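Local atomic coordinates of lantibiotic dehydratase (Microbispora corallina, PDB entry 5EHK), a protein that probably dehydrates serine and threonine residues of the precursor peptide of the lantibiotic NAI-107, using glutamyl-tRNA to activate their hydroxyls. Residues L129-I134 with R750-R755; Q831-R836 with L940-G945; E952-S957 with N1083-G1088. All blocks are in the same frame, centred on the assembly; numbering follows the deposited sequence.

The three contacts sample a lantibiotic dehydratase at two widely separated places. Contact 1 joins two helices through ion pairs and lies on the opposite side of the chain's centre from the other two, its centre about 76 Å from that of contact 2 and about 71 Å from that of contact 3. Contacts 2 and 3 are neighbours in the C-terminal region, which in related enzymes carries out glutamate elimination; their centres are about 13 Å apart and their nearest atoms about 5 Å. Contact 2 is polar and borders the second subunit, whereas contact 3 is buried and largely apolar. Helix 920-942, which supplies a segment of contact 2, is followed in the chain by helix 950-965, which supplies one of contact 3.

Contact 1. Residues L129-I134 with R750-R755; sequences LLRYDI and RDELRR
A salt-bridge network of R131, D751, E752 and R755 bridges helix 119-138 and the last turn of helix 743-755. The backbones stay well apart, with R131 CA and E752 CA separated by 10.0 Å, and one long side chain spans the interval. R131 sets off with CG anti to its carbonyl carbon and then runs extended from CG to NE, which carries the guanidinium across to two consecutive acidic residues.

The better defined link joins R131 NH2 to D751 OD2 at 3.1 Å, a salt bridge that is also a hydrogen bond, bent to 142° at the hydrogen. The oxygen lies in the guanidinium plane, yet the donor comes from above the carboxylate, 48° out of its plane, and the two side chains cross at about a right angle. At the other terminal nitrogen, NH1, the partner is E752 OE1; this second ion pair is modelled too tightly for its geometry to be trusted.

Such a network illustrates how ion pairs can add to the apolar packing between two helices remote in sequence, here that of I134 on L748. E752 OE2 forms a salt bridge with R755 NH1 at 2.7 Å and a hydrogen bond with T756 OG1 just past the helix. The bend of E752 at chi2 (69°) turns the carboxylate toward R755. L736 of strand 735-739 touches both R131 and E752, and L748, one turn earlier on helix 743-755, packs against R131.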
loop_
_atom_site.group_PDB
_atom_site.type_symbol
_atom_site.label_atom_id
_atom_site.label_comp_id
_atom_site.label_asym_id
_atom_site.label_seq_id
_atom_site.Cartn_x
_atom_site.Cartn_y
_atom_site.Cartn_z
ATOM N N LEU A 129 38.258 -24.352 -5.730
ATOM C CA LEU A 129 38.389 -25.700 -6.266
ATOM C C LEU A 129 37.510 -26.675 -5.503
ATOM O O LEU A 129 36.888 -27.560 -6.094
ATOM C CB LEU A 129 39.827 -26.176 -6.163
ATOM C CG LEU A 129 39.956 -27.589 -6.713
ATOM C CD1 LEU A 129 40.131 -27.558 -8.228
ATOM C CD2 LEU A 129 41.077 -28.340 -6.023
ATOM N N LEU A 130 37.428 -26.471 -4.192
ATOM C CA LEU A 130 36.619 -27.320 -3.328
ATOM C C LEU A 130 35.153 -27.228 -3.703
ATOM O O LEU A 130 34.440 -28.222 -3.655
ATOM C CB LEU A 130 36.821 -26.938 -1.861
ATOM C CG LEU A 130 36.081 -27.759 -0.807
ATOM C CD1 LEU A 130 36.449 -29.224 -0.910
ATOM C CD2 LEU A 130 36.386 -27.214 0.583
ATOM N N ARG A 131 34.705 -26.028 -4.057
ATOM C CA ARG A 131 33.332 -25.821 -4.492
ATOM C C ARG A 131 33.062 -26.637 -5.738
ATOM O O ARG A 131 31.996 -27.234 -5.874
ATOM C CB ARG A 131 33.065 -24.348 -4.759
ATOM C CG ARG A 131 33.111 -23.495 -3.525
ATOM C CD ARG A 131 32.963 -22.033 -3.873
ATOM N NE ARG A 131 33.272 -21.210 -2.711
ATOM C CZ ARG A 131 32.406 -20.970 -1.730
ATOM N NH1 ARG A 131 31.176 -21.480 -1.787
ATOM N NH2 ARG A 131 32.765 -20.215 -0.698
ATOM N N TYR A 132 34.015 -26.611 -6.667
ATOM C CA TYR A 132 33.902 -27.358 -7.920
ATOM C C TYR A 132 33.987 -28.890 -7.742
ATOM O O TYR A 132 33.387 -29.644 -8.510
ATOM C CB TYR A 132 34.960 -26.876 -8.920
ATOM C CG TYR A 132 34.677 -25.509 -9.532
ATOM C CD1 TYR A 132 33.437 -25.208 -10.086
ATOM C CD2 TYR A 132 35.649 -24.512 -9.531
ATOM C CE1 TYR A 132 33.180 -23.968 -10.636
ATOM C CE2 TYR A 132 35.404 -23.275 -10.075
ATOM C CZ TYR A 132 34.168 -23.007 -10.628
ATOM O OH TYR A 132 33.929 -21.767 -11.165
ATOM N N ASP A 133 34.733 -29.344 -6.739
ATOM C CA ASP A 133 34.880 -30.772 -6.480
ATOM C C ASP A 133 33.542 -31.281 -5.954
ATOM O O ASP A 133 32.898 -32.124 -6.581
ATOM C CB ASP A 133 35.989 -30.990 -5.432
ATOM C CG ASP A 133 36.418 -32.465 -5.282
ATOM O OD1 ASP A 133 35.590 -33.392 -5.453
ATOM O OD2 ASP A 133 37.610 -32.687 -4.970
ATOM N N ILE A 134 33.117 -30.717 -4.825
ATOM C CA ILE A 134 31.836 -31.014 -4.213
ATOM C C ILE A 134 30.719 -30.991 -5.238
ATOM O O ILE A 134 29.855 -31.874 -5.239
ATOM C CB ILE A 134 31.514 -29.982 -3.124
ATOM C CG1 ILE A 134 32.536 -30.103 -1.999
ATOM C CG2 ILE A 134 30.106 -30.180 -2.577
ATOM C CD1 ILE A 134 32.246 -29.250 -0.816
ATOM N N ARG A 750 31.888 -21.515 6.419
ATOM C CA ARG A 750 32.123 -20.212 7.022
ATOM C C ARG A 750 32.249 -19.154 5.939
ATOM O O ARG A 750 31.647 -18.087 6.029
ATOM C CB ARG A 750 33.366 -20.228 7.909
ATOM C CG ARG A 750 33.623 -18.930 8.677
ATOM C CD ARG A 750 34.854 -19.105 9.552
ATOM N NE ARG A 750 35.205 -17.920 10.330
ATOM C CZ ARG A 750 36.169 -17.909 11.244
ATOM N NH1 ARG A 750 36.872 -19.011 11.472
ATOM N NH2 ARG A 750 36.440 -16.804 11.923
ATOM N N ASP A 751 33.032 -19.459 4.910
ATOM C CA ASP A 751 33.239 -18.542 3.801
ATOM C C ASP A 751 31.922 -18.291 3.086
ATOM O O ASP A 751 31.608 -17.160 2.707
ATOM C CB ASP A 751 34.244 -19.134 2.815
ATOM C CG ASP A 751 34.735 -18.120 1.798
ATOM O OD1 ASP A 751 34.807 -16.915 2.130
ATOM O OD2 ASP A 751 35.039 -18.528 0.657
ATOM N N GLU A 752 31.152 -19.359 2.906
ATOM C CA GLU A 752 29.874 -19.264 2.213
ATOM C C GLU A 752 28.866 -18.424 2.996
ATOM O O GLU A 752 28.015 -17.762 2.401
ATOM C CB GLU A 752 29.311 -20.656 1.907
ATOM C CG GLU A 752 28.068 -20.645 1.033
ATOM C CD GLU A 752 28.341 -20.205 -0.404
ATOM O OE1 GLU A 752 29.395 -20.566 -0.975
ATOM O OE2 GLU A 752 27.492 -19.481 -0.964
ATOM N N LEU A 753 28.944 -18.477 4.326
ATOM C CA LEU A 753 28.035 -17.702 5.167
ATOM C C LEU A 753 28.399 -16.218 5.228
ATOM O O LEU A 753 27.521 -15.358 5.199
ATOM C CB LEU A 753 27.928 -18.299 6.570
ATOM C CG LEU A 753 26.907 -17.618 7.490
ATOM C CD1 LEU A 753 25.598 -17.369 6.765
ATOM C CD2 LEU A 753 26.666 -18.455 8.735
ATOM N N ARG A 754 29.691 -15.921 5.302
ATOM C CA ARG A 754 30.144 -14.537 5.261
ATOM C C ARG A 754 29.675 -13.944 3.947
ATOM O O ARG A 754 29.241 -12.793 3.876
ATOM C CB ARG A 754 31.673 -14.466 5.341
ATOM C CG ARG A 754 32.284 -15.041 6.623
ATOM C CD ARG A 754 33.812 -15.100 6.552
ATOM N NE ARG A 754 34.405 -13.773 6.398
ATOM C CZ ARG A 754 35.707 -13.540 6.250
ATOM N NH1 ARG A 754 36.569 -14.549 6.235
ATOM N NH2 ARG A 754 36.146 -12.296 6.115
ATOM N N ARG A 755 29.744 -14.769 2.911
ATOM C CA ARG A 755 29.407 -14.374 1.553
ATOM C C ARG A 755 27.895 -14.318 1.287
ATOM O O ARG A 755 27.415 -13.394 0.643
ATOM C CB ARG A 755 30.108 -15.309 0.566
ATOM C CG ARG A 755 29.677 -15.145 -0.863
ATOM C CD ARG A 755 30.352 -16.158 -1.768
ATOM N NE ARG A 755 29.839 -16.043 -3.126
ATOM C CZ ARG A 755 28.798 -16.721 -3.586
ATOM N NH1 ARG A 755 28.175 -17.586 -2.802
ATOM N NH2 ARG A 755 28.390 -16.545 -4.836
#

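Contact 2. Residues Q831-R836 with L940-G945; sequences QDDFLR and LTRRAG
D833 OD1 is gripped by two arginines, R942 from across the contact and R836 from its own helix. R942 NH2 donates to D833 OD1 at 3.2 Å in a nearly straight bond, 177° at the hydrogen, and R836 NH2 reaches the same D833 OD1, also at 3.2 Å. The two donors arrive from opposite faces of the carboxylate, each well out of its plane, while the oxygen lies in the plane of each guanidinium. A weak bond from R836 NE to this oxygen completes the cluster.

The arginines also lie against each other. R836 CD approaches R942 CB at 3.7 Å, and this CB sits over one face of the R836 guanidinium, toward the rim, with D832 O similarly offset over the opposite face. In return R836 CD lies over a face of the R942 guanidinium, again near the rim. The bend of R942 at chi3 (-81°) turns its guanidinium toward the aspartate; the planes of the two guanidinium groups stand 57° apart. At the edge of R836, NH1 meets T941 CG2 at 3.6 Å.

Partners beyond the two segments hold these groups in place. R836 NH1 donates to L938 O, and R942 NH2 has a further salt bridge with D837 OD2, so two acids share its charge. D833 OD2 is hydrogen-bonded to S230 OG of the second subunit, whose R208 packs on the same aspartate and comes close to R942, a like charge that the nearby acids probably offset.

This salt-bridge network thus lies at the subunit interface, joining helix 828-837 to the end of helix 920-942. Behind it, F834 and L835 pack on L867 of strand 864-872, and L835 also touches F856 of strand 853-861 and L938 of helix 920-942.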
loop_
_atom_site.group_PDB
_atom_site.type_symbol
_atom_site.label_atom_id
_atom_site.label_comp_id
_atom_site.label_asym_id
_atom_site.label_seq_id
_atom_site.Cartn_x
_atom_site.Cartn_y
_atom_site.Cartn_z
ATOM N N GLN A 831 -20.192 19.146 -1.534
ATOM C CA GLN A 831 -20.695 19.120 -2.912
ATOM C C GLN A 831 -22.186 19.460 -3.034
ATOM O O GLN A 831 -22.593 20.228 -3.920
ATOM C CB GLN A 831 -20.367 17.780 -3.584
ATOM C CG GLN A 831 -18.901 17.615 -3.956
ATOM C CD GLN A 831 -18.536 16.220 -4.492
ATOM O OE1 GLN A 831 -19.390 15.365 -4.659
ATOM N NE2 GLN A 831 -17.260 15.997 -4.745
ATOM N N ASP A 832 -23.007 18.875 -2.172
ATOM C CA ASP A 832 -24.433 19.204 -2.180
ATOM C C ASP A 832 -24.740 20.696 -2.067
ATOM O O ASP A 832 -25.548 21.200 -2.838
ATOM C CB ASP A 832 -25.157 18.417 -1.112
ATOM C CG ASP A 832 -25.166 16.984 -1.433
ATOM O OD1 ASP A 832 -24.669 16.707 -2.521
ATOM O OD2 ASP A 832 -25.658 16.147 -0.661
ATOM N N ASP A 833 -24.076 21.404 -1.152
ATOM C CA ASP A 833 -24.230 22.869 -1.065
ATOM C C ASP A 833 -23.754 23.579 -2.324
ATOM O O ASP A 833 -24.417 24.501 -2.804
ATOM C CB ASP A 833 -23.506 23.477 0.149
ATOM C CG ASP A 833 -24.336 23.404 1.426
ATOM O OD1 ASP A 833 -25.579 23.251 1.315
ATOM O OD2 ASP A 833 -23.743 23.459 2.533
ATOM N N PHE A 834 -22.612 23.141 -2.855
ATOM C CA PHE A 834 -22.064 23.735 -4.064
ATOM C C PHE A 834 -23.065 23.559 -5.231
ATOM O O PHE A 834 -23.299 24.483 -6.014
ATOM C CB PHE A 834 -20.693 23.130 -4.387
ATOM C CG PHE A 834 -19.936 23.887 -5.449
ATOM C CD1 PHE A 834 -19.138 24.959 -5.103
ATOM C CD2 PHE A 834 -20.069 23.549 -6.788
ATOM C CE1 PHE A 834 -18.474 25.658 -6.044
ATOM C CE2 PHE A 834 -19.410 24.257 -7.744
ATOM C CZ PHE A 834 -18.606 25.326 -7.375
ATOM N N LEU A 835 -23.648 22.360 -5.314
ATOM C CA LEU A 835 -24.688 22.040 -6.282
ATOM C C LEU A 835 -25.964 22.866 -6.123
ATOM O O LEU A 835 -26.581 23.264 -7.118
ATOM C CB LEU A 835 -25.027 20.554 -6.219
ATOM C CG LEU A 835 -23.964 19.589 -6.752
ATOM C CD1 LEU A 835 -24.270 18.155 -6.350
ATOM C CD2 LEU A 835 -23.825 19.730 -8.278
ATOM N N ARG A 836 -26.373 23.111 -4.883
ATOM C CA ARG A 836 -27.572 23.912 -4.623
ATOM C C ARG A 836 -27.380 25.383 -5.013
ATOM O O ARG A 836 -28.239 25.979 -5.662
ATOM C CB ARG A 836 -28.007 23.774 -3.154
ATOM C CG ARG A 836 -28.628 22.408 -2.827
ATOM C CD ARG A 836 -29.238 22.328 -1.441
ATOM N NE ARG A 836 -28.251 21.954 -0.433
ATOM C CZ ARG A 836 -28.166 20.757 0.141
ATOM N NH1 ARG A 836 -29.037 19.802 -0.162
ATOM N NH2 ARG A 836 -27.217 20.528 1.043
ATOM N N LEU A 940 -34.683 21.131 -2.547
ATOM C CA LEU A 940 -35.819 20.824 -1.674
ATOM C C LEU A 940 -35.267 20.265 -0.376
ATOM O O LEU A 940 -35.677 20.646 0.723
ATOM C CB LEU A 940 -36.780 19.810 -2.302
ATOM C CG LEU A 940 -37.546 20.237 -3.555
ATOM C CD1 LEU A 940 -38.456 19.116 -4.061
ATOM C CD2 LEU A 940 -38.337 21.518 -3.308
ATOM N N THR A 941 -34.322 19.350 -0.524
ATOM C CA THR A 941 -33.755 18.597 0.597
ATOM C C THR A 941 -33.045 19.461 1.680
ATOM O O THR A 941 -32.967 19.069 2.846
ATOM C CB THR A 941 -32.895 17.451 0.029
ATOM O OG1 THR A 941 -33.636 16.230 0.133
ATOM C CG2 THR A 941 -31.547 17.339 0.692
ATOM N N ARG A 942 -32.563 20.644 1.297
ATOM C CA ARG A 942 -31.970 21.560 2.262
ATOM C C ARG A 942 -33.017 22.050 3.260
ATOM O O ARG A 942 -32.706 22.268 4.430
ATOM C CB ARG A 942 -31.333 22.772 1.563
ATOM C CG ARG A 942 -30.934 23.929 2.502
ATOM C CD ARG A 942 -30.494 25.184 1.738
ATOM N NE ARG A 942 -29.114 25.067 1.297
ATOM C CZ ARG A 942 -28.528 25.892 0.438
ATOM N NH1 ARG A 942 -29.201 26.920 -0.063
ATOM N NH2 ARG A 942 -27.262 25.679 0.071
ATOM N N ARG A 943 -34.259 22.205 2.803
ATOM C CA ARG A 943 -35.268 22.861 3.630
ATOM C C ARG A 943 -35.530 22.086 4.900
ATOM O O ARG A 943 -35.669 20.861 4.880
ATOM C CB ARG A 943 -36.597 23.073 2.899
ATOM C CG ARG A 943 -37.584 23.906 3.737
ATOM C CD ARG A 943 -38.951 24.072 3.079
ATOM N NE ARG A 943 -39.714 22.820 3.065
ATOM C CZ ARG A 943 -40.352 22.310 4.119
ATOM N NH1 ARG A 943 -40.330 22.940 5.289
ATOM N NH2 ARG A 943 -41.014 21.166 4.006
ATOM N N ALA A 944 -35.588 22.818 6.005
ATOM C CA ALA A 944 -35.926 22.229 7.286
ATOM C C ALA A 944 -37.382 21.758 7.239
ATOM O O ALA A 944 -38.290 22.542 6.937
ATOM C CB ALA A 944 -35.711 23.250 8.408
ATOM N N GLY A 945 -37.597 20.466 7.470
ATOM C CA GLY A 945 -38.952 19.959 7.493
ATOM C C GLY A 945 -39.359 19.137 6.290
ATOM O O GLY A 945 -40.391 18.451 6.329
#

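Contact 3. Residues E952-S957 with N1083-G1088; sequences EVTAIS and NRLIGG
T954 and L1085 face each other where the backbones of helix 950-965 and the end of helix 1068-1085 draw close, their CA atoms 6.6 Å apart. The first segment is helical throughout, whereas the second leaves the helix at I1086, which takes an extended conformation. G1087 and G1088 then follow with positive phi, a region that glycine enters readily, and the chain turns away from the contact. Because the change of direction comes directly after L1085, two consecutive residues, one helical and one not, can both direct their side chains at the same neighbouring helix.

The side chain of T954 takes the central place. Its OG1 lies against the base of the leucine side chain, 3.5 Å from L1085 CB, and the two side chains slide past each other in opposite directions. I1086 crosses T954 obliquely, bringing its CG2 to 3.7 Å from T954 OG1 and its CD1 to 4.1 Å from T954 CG2. One turn further along, S957 CB meets L1085 CD2 at 4.1 Å, and the serine OG is near the same methyl, so that this branch of the leucine reaches from T954 to S957.

Buried against aliphatic carbons of L1085 and I1086, the T954 hydroxyl has its polar partner in its own helix. With OG1 beside the backbone N (chi1 -58°), it hydrogen-bonds to L950 O one turn earlier, while CG2, anti to that N, meets I1086 CD1.

Around this core three further elements close in: helix 920-942 brings A934 and L937 against L1085, helix 1090-1109 places V1096 on both T954 and I1086, and N1083 and R1084, just before L1085, lie against strand 853-861.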
loop_
_atom_site.group_PDB
_atom_site.type_symbol
_atom_site.label_atom_id
_atom_site.label_comp_id
_atom_site.label_asym_id
_atom_site.label_seq_id
_atom_site.Cartn_x
_atom_site.Cartn_y
_atom_site.Cartn_z
ATOM N N GLU A 952 -34.766 8.445 -0.227
ATOM C CA GLU A 952 -36.133 8.361 -0.696
ATOM C C GLU A 952 -36.298 9.016 -2.061
ATOM O O GLU A 952 -36.752 8.370 -3.001
ATOM C CB GLU A 952 -37.107 8.950 0.332
ATOM C CG GLU A 952 -37.484 7.950 1.425
ATOM C CD GLU A 952 -38.091 8.605 2.647
ATOM O OE1 GLU A 952 -37.736 9.771 2.942
ATOM O OE2 GLU A 952 -38.943 7.963 3.296
ATOM N N VAL A 953 -35.898 10.275 -2.185
ATOM C CA VAL A 953 -36.089 10.980 -3.447
ATOM C C VAL A 953 -35.282 10.293 -4.550
ATOM O O VAL A 953 -35.689 10.312 -5.711
ATOM C CB VAL A 953 -35.770 12.486 -3.352
ATOM C CG1 VAL A 953 -36.462 13.087 -2.128
ATOM C CG2 VAL A 953 -34.277 12.718 -3.283
ATOM N N THR A 954 -34.163 9.660 -4.185
ATOM C CA THR A 954 -33.355 8.918 -5.157
ATOM C C THR A 954 -34.061 7.642 -5.608
ATOM O O THR A 954 -34.068 7.321 -6.800
ATOM C CB THR A 954 -31.930 8.630 -4.654
ATOM O OG1 THR A 954 -31.282 9.872 -4.351
ATOM C CG2 THR A 954 -31.095 7.917 -5.730
ATOM N N ALA A 955 -34.645 6.917 -4.656
ATOM C CA ALA A 955 -35.474 5.756 -4.977
ATOM C C ALA A 955 -36.628 6.191 -5.883
ATOM O O ALA A 955 -36.880 5.590 -6.927
ATOM C CB ALA A 955 -36.026 5.146 -3.704
ATOM N N ILE A 956 -37.291 7.272 -5.494
ATOM C CA ILE A 956 -38.335 7.854 -6.304
ATOM C C ILE A 956 -37.800 8.173 -7.687
ATOM O O ILE A 956 -38.435 7.857 -8.682
ATOM C CB ILE A 956 -38.891 9.121 -5.649
ATOM C CG1 ILE A 956 -39.540 8.780 -4.312
ATOM C CG2 ILE A 956 -39.881 9.824 -6.557
ATOM C CD1 ILE A 956 -39.938 10.012 -3.524
ATOM N N SER A 957 -36.606 8.750 -7.750
ATOM C CA SER A 957 -36.017 9.127 -9.032
ATOM C C SER A 957 -35.660 7.898 -9.881
ATOM O O SER A 957 -35.904 7.891 -11.084
ATOM C CB SER A 957 -34.806 10.040 -8.837
ATOM O OG SER A 957 -34.468 10.719 -10.029
ATOM N N ASN A 1083 -25.501 8.610 -9.252
ATOM C CA ASN A 1083 -24.284 9.387 -9.182
ATOM C C ASN A 1083 -24.638 10.843 -8.939
ATOM O O ASN A 1083 -24.161 11.431 -7.997
ATOM C CB ASN A 1083 -23.419 9.245 -10.443
ATOM C CG ASN A 1083 -22.108 10.038 -10.343
ATOM O OD1 ASN A 1083 -21.994 11.147 -10.871
ATOM N ND2 ASN A 1083 -21.124 9.477 -9.658
ATOM N N ARG A 1084 -25.552 11.410 -9.713
ATOM C CA ARG A 1084 -25.797 12.823 -9.540
ATOM C C ARG A 1084 -26.385 13.159 -8.184
ATOM O O ARG A 1084 -26.146 14.231 -7.651
ATOM C CB ARG A 1084 -26.695 13.359 -10.645
ATOM C CG ARG A 1084 -25.951 13.723 -11.890
ATOM C CD ARG A 1084 -26.907 14.243 -12.918
ATOM N NE ARG A 1084 -27.296 13.200 -13.853
ATOM C CZ ARG A 1084 -26.555 12.833 -14.891
ATOM N NH1 ARG A 1084 -25.375 13.413 -15.113
ATOM N NH2 ARG A 1084 -26.992 11.888 -15.702
ATOM N N LEU A 1085 -27.164 12.238 -7.640
ATOM C CA LEU A 1085 -27.912 12.497 -6.425
ATOM C C LEU A 1085 -27.128 12.015 -5.182
ATOM O O LEU A 1085 -26.943 12.777 -4.232
ATOM C CB LEU A 1085 -29.292 11.839 -6.516
ATOM C CG LEU A 1085 -30.642 12.565 -6.450
ATOM C CD1 LEU A 1085 -30.561 14.068 -6.450
ATOM C CD2 LEU A 1085 -31.516 12.081 -7.574
ATOM N N ILE A 1086 -26.602 10.794 -5.202
ATOM C CA ILE A 1086 -25.899 10.291 -4.014
ATOM C C ILE A 1086 -24.588 9.668 -4.443
ATOM O O ILE A 1086 -23.956 10.113 -5.412
ATOM C CB ILE A 1086 -26.731 9.242 -3.245
ATOM C CG1 ILE A 1086 -27.155 8.111 -4.185
ATOM C CG2 ILE A 1086 -27.975 9.877 -2.621
ATOM C CD1 ILE A 1086 -27.842 6.985 -3.500
ATOM N N GLY A 1087 -24.127 8.665 -3.724
ATOM C CA GLY A 1087 -22.985 7.954 -4.263
ATOM C C GLY A 1087 -21.673 8.715 -4.308
ATOM O O GLY A 1087 -21.606 9.936 -4.143
ATOM N N GLY A 1088 -20.630 7.958 -4.606
ATOM C CA GLY A 1088 -19.378 8.133 -3.923
ATOM C C GLY A 1088 -19.481 7.011 -2.899
ATOM O O GLY A 1088 -18.764 6.998 -1.892
#